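Local atomic coordinates of succinylglutamate desuccinylase (Vibrio cholerae, PDB entry 2G9D), a protein that probably hydrolyses N-succinylglutamate to succinate and glutamate with the help of one zinc ion, the last step of arginine breakdown by the succinyltransferase pathway. Residues 281-291 and 302-313. Numbering follows the deposited sequence.
Sequences VENFTAFMHGE and MAKNEGEAIVFP
Phe284 and Val311 show how a loop can pack closely along a short strand of the same chain with little regular pairing. CG2 of Val311 sits over the middle of the Phe284 ring, 4.0 Å from its centroid and almost on the normal, a CH-pi contact. With Phe284 CG anti to its own carbonyl carbon (chi1 -57°), the ring lies beside the backbone N, whose N-H is bonded to Ile310 O nearly along the C=O axis. His163 and Phe166 meet the same ring edge-to-face, and Tyr260 meets it obliquely. Next to it the Asn283 amide oxygen OD1 accepts the N-H of Phe312 at 3.2 Å, the donor tilted 24° from the carbonyl plane, while CD of Pro313 leans on the same oxygen. The bond holds the backbone of Phe312, whose side chain lies about 4 Å from that of Glu219, the predicted active-site residue.

Both segments belong to the barrel-sandwich hybrid domain of the AspA/AstE family, in which 309-311 pairs antiparallel with strand 322-334; the 281-291 loop runs antiparallel alongside 302-313. Further along, Ile310 CG2 lies 3.8 Å from Phe287 CE1. Gly307 N then donates to Phe287 O at 2.7 Å, and the backbone angles of Gly307 call for glycine, since a CB there would jam against the carbonyl O of Glu306.

The far end is more open to solvent and holds fewer firm bonds, although Ala303, whose CB packs against Phe287 CB, is buried. Here Ala303 N reaches Glu291 O only through a weak bond of 3.4 Å. The His289 side chain crosses that of Glu306 at about a right angle, CB to CG 3.5 Å, and the ring and carboxylate planes stand 78° apart.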
# COMPACT_ATOMS: atom_id res chain seq x y z
N VAL A 281 -19.92 1.07 -10.65
CA VAL A 281 -18.98 2.09 -11.09
C VAL A 281 -17.55 1.70 -10.72
O VAL A 281 -17.17 1.66 -9.54
CB VAL A 281 -19.32 3.49 -10.48
CG1 VAL A 281 -19.29 3.41 -8.96
CG2 VAL A 281 -18.35 4.54 -10.97
N GLU A 282 -16.76 1.39 -11.75
CA GLU A 282 -15.38 0.98 -11.58
C GLU A 282 -14.49 2.20 -11.41
O GLU A 282 -14.86 3.30 -11.79
CB GLU A 282 -14.93 0.22 -12.82
CG GLU A 282 -15.77 -0.99 -13.12
CD GLU A 282 -15.43 -1.60 -14.46
OE1 GLU A 282 -14.23 -1.78 -14.75
OE2 GLU A 282 -16.36 -1.89 -15.24
N ASN A 283 -13.31 1.99 -10.82
CA ASN A 283 -12.36 3.08 -10.65
C ASN A 283 -11.91 3.52 -12.03
O ASN A 283 -11.92 2.74 -12.98
CB ASN A 283 -11.13 2.62 -9.88
CG ASN A 283 -11.42 2.29 -8.45
OD1 ASN A 283 -11.95 3.12 -7.71
ND2 ASN A 283 -11.06 1.07 -8.04
N PHE A 284 -11.49 4.78 -12.14
CA PHE A 284 -10.99 5.32 -13.41
C PHE A 284 -12.06 5.45 -14.50
O PHE A 284 -11.75 5.42 -15.70
CB PHE A 284 -9.82 4.47 -13.91
CG PHE A 284 -8.69 4.37 -12.92
CD1 PHE A 284 -8.73 3.44 -11.88
CD2 PHE A 284 -7.60 5.22 -13.00
CE1 PHE A 284 -7.71 3.36 -10.95
CE2 PHE A 284 -6.57 5.15 -12.06
CZ PHE A 284 -6.64 4.21 -11.03
N THR A 285 -13.31 5.61 -14.07
CA THR A 285 -14.42 5.78 -15.00
C THR A 285 -14.39 7.21 -15.53
O THR A 285 -14.90 8.14 -14.89
CB THR A 285 -15.77 5.50 -14.29
OG1 THR A 285 -15.80 4.13 -13.87
CG2 THR A 285 -16.93 5.76 -15.23
N ALA A 286 -13.79 7.37 -16.70
CA ALA A 286 -13.64 8.67 -17.34
C ALA A 286 -14.95 9.35 -17.71
O ALA A 286 -15.96 8.70 -17.96
CB ALA A 286 -12.76 8.54 -18.57
N PHE A 287 -14.91 10.67 -17.76
CA PHE A 287 -16.08 11.45 -18.11
C PHE A 287 -15.65 12.53 -19.10
O PHE A 287 -14.52 13.02 -19.06
CB PHE A 287 -16.68 12.09 -16.87
CG PHE A 287 -17.15 11.10 -15.82
CD1 PHE A 287 -16.64 11.16 -14.53
CD2 PHE A 287 -18.13 10.16 -16.12
CE1 PHE A 287 -17.10 10.29 -13.55
CE2 PHE A 287 -18.59 9.29 -15.14
CZ PHE A 287 -18.07 9.36 -13.85
N MSE A 288 -16.56 12.89 -20.00
CA MSE A 288 -16.28 13.91 -21.01
C MSE A 288 -16.67 15.29 -20.53
O MSE A 288 -17.24 15.46 -19.44
CB MSE A 288 -17.03 13.59 -22.31
CG MSE A 288 -18.57 13.54 -22.18
SE MSE A 288 -19.54 13.16 -23.85
CE MSE A 288 -19.96 14.98 -24.33
N HIS A 289 -16.35 16.29 -21.35
CA HIS A 289 -16.69 17.67 -21.07
C HIS A 289 -18.17 17.82 -21.49
O HIS A 289 -18.47 18.12 -22.65
CB HIS A 289 -15.80 18.61 -21.90
CG HIS A 289 -15.16 19.72 -21.11
ND1 HIS A 289 -15.89 20.75 -20.55
CD2 HIS A 289 -13.87 19.94 -20.77
CE1 HIS A 289 -15.07 21.56 -19.90
NE2 HIS A 289 -13.84 21.09 -20.02
N GLY A 290 -19.07 17.58 -20.54
CA GLY A 290 -20.49 17.69 -20.81
C GLY A 290 -21.34 16.89 -19.84
O GLY A 290 -22.50 17.23 -19.60
N GLU A 291 -20.76 15.84 -19.27
CA GLU A 291 -21.48 14.98 -18.33
C GLU A 291 -21.21 15.27 -16.87
O GLU A 291 -20.10 15.64 -16.49
CB GLU A 291 -21.16 13.51 -18.62
CG GLU A 291 -21.74 12.50 -17.62
CD GLU A 291 -23.27 12.50 -17.57
OE1 GLU A 291 -23.84 11.57 -16.96
OE2 GLU A 291 -23.88 13.44 -18.12
N MSE A 302 -19.37 17.79 -12.42
CA MSE A 302 -19.06 17.26 -13.77
C MSE A 302 -17.55 17.18 -14.01
O MSE A 302 -16.75 17.72 -13.24
CB MSE A 302 -19.71 18.11 -14.88
CG MSE A 302 -18.70 18.84 -15.80
SE MSE A 302 -18.54 18.25 -17.69
CE MSE A 302 -19.40 19.79 -18.48
N ALA A 303 -17.17 16.52 -15.10
CA ALA A 303 -15.77 16.34 -15.47
C ALA A 303 -15.09 17.60 -15.99
O ALA A 303 -15.16 17.92 -17.18
CB ALA A 303 -15.66 15.24 -16.52
N LYS A 304 -14.44 18.32 -15.09
CA LYS A 304 -13.73 19.54 -15.45
C LYS A 304 -12.99 19.36 -16.80
O LYS A 304 -12.99 20.26 -17.64
CB LYS A 304 -12.74 19.90 -14.33
CG LYS A 304 -11.73 20.99 -14.67
CD LYS A 304 -10.79 21.26 -13.49
CE LYS A 304 -9.94 20.04 -13.11
NZ LYS A 304 -9.04 19.61 -14.20
N ASN A 305 -12.39 18.18 -17.00
CA ASN A 305 -11.64 17.89 -18.23
C ASN A 305 -12.28 16.83 -19.11
O ASN A 305 -13.34 16.30 -18.79
CB ASN A 305 -10.21 17.45 -17.89
CG ASN A 305 -9.43 18.51 -17.11
OD1 ASN A 305 -8.23 18.37 -16.90
ND2 ASN A 305 -10.12 19.56 -16.67
N GLU A 306 -11.65 16.53 -20.24
CA GLU A 306 -12.17 15.51 -21.14
C GLU A 306 -11.49 14.19 -20.85
O GLU A 306 -10.51 13.83 -21.50
CB GLU A 306 -11.97 15.90 -22.61
CG GLU A 306 -13.14 16.67 -23.20
CD GLU A 306 -12.71 17.64 -24.28
OE1 GLU A 306 -12.19 17.19 -25.31
OE2 GLU A 306 -12.90 18.87 -24.08
N GLY A 307 -12.04 13.48 -19.88
CA GLY A 307 -11.48 12.20 -19.49
C GLY A 307 -11.24 12.14 -17.99
O GLY A 307 -10.85 11.10 -17.46
N GLU A 308 -11.48 13.25 -17.31
CA GLU A 308 -11.29 13.30 -15.87
C GLU A 308 -11.98 12.09 -15.26
O GLU A 308 -13.20 12.07 -15.07
CB GLU A 308 -11.88 14.59 -15.31
CG GLU A 308 -11.46 14.85 -13.89
CD GLU A 308 -11.88 16.22 -13.41
OE1 GLU A 308 -13.10 16.49 -13.43
OE2 GLU A 308 -11.00 17.01 -13.01
N ALA A 309 -11.18 11.06 -14.98
CA ALA A 309 -11.67 9.81 -14.41
C ALA A 309 -11.81 9.92 -12.89
O ALA A 309 -11.11 10.69 -12.25
CB ALA A 309 -10.72 8.67 -14.78
N ILE A 310 -12.71 9.12 -12.33
CA ILE A 310 -12.97 9.14 -10.89
C ILE A 310 -12.41 7.91 -10.19
O ILE A 310 -12.28 6.85 -10.79
CB ILE A 310 -14.48 9.23 -10.64
CG1 ILE A 310 -14.76 9.36 -9.15
CG2 ILE A 310 -15.17 8.00 -11.22
CD1 ILE A 310 -16.17 9.82 -8.84
N VAL A 311 -12.08 8.07 -8.91
CA VAL A 311 -11.51 6.97 -8.15
C VAL A 311 -12.02 7.01 -6.72
O VAL A 311 -12.41 8.07 -6.23
CB VAL A 311 -9.96 7.04 -8.19
CG1 VAL A 311 -9.36 5.92 -7.38
CG2 VAL A 311 -9.47 6.93 -9.63
N PHE A 312 -12.03 5.85 -6.06
CA PHE A 312 -12.50 5.68 -4.68
C PHE A 312 -13.92 6.15 -4.44
O PHE A 312 -14.22 6.71 -3.38
CB PHE A 312 -11.58 6.41 -3.69
CG PHE A 312 -10.31 5.69 -3.40
CD1 PHE A 312 -9.26 5.69 -4.32
CD2 PHE A 312 -10.14 4.99 -2.21
CE1 PHE A 312 -8.07 5.02 -4.06
CE2 PHE A 312 -8.95 4.31 -1.94
CZ PHE A 312 -7.91 4.33 -2.87
N PRO A 313 -14.83 5.91 -5.41
CA PRO A 313 -16.23 6.33 -5.27
C PRO A 313 -16.87 5.80 -3.98
O PRO A 313 -17.59 4.80 -4.01
CB PRO A 313 -16.90 5.74 -6.51
CG PRO A 313 -15.76 5.51 -7.47
CD PRO A 313 -14.68 5.02 -6.57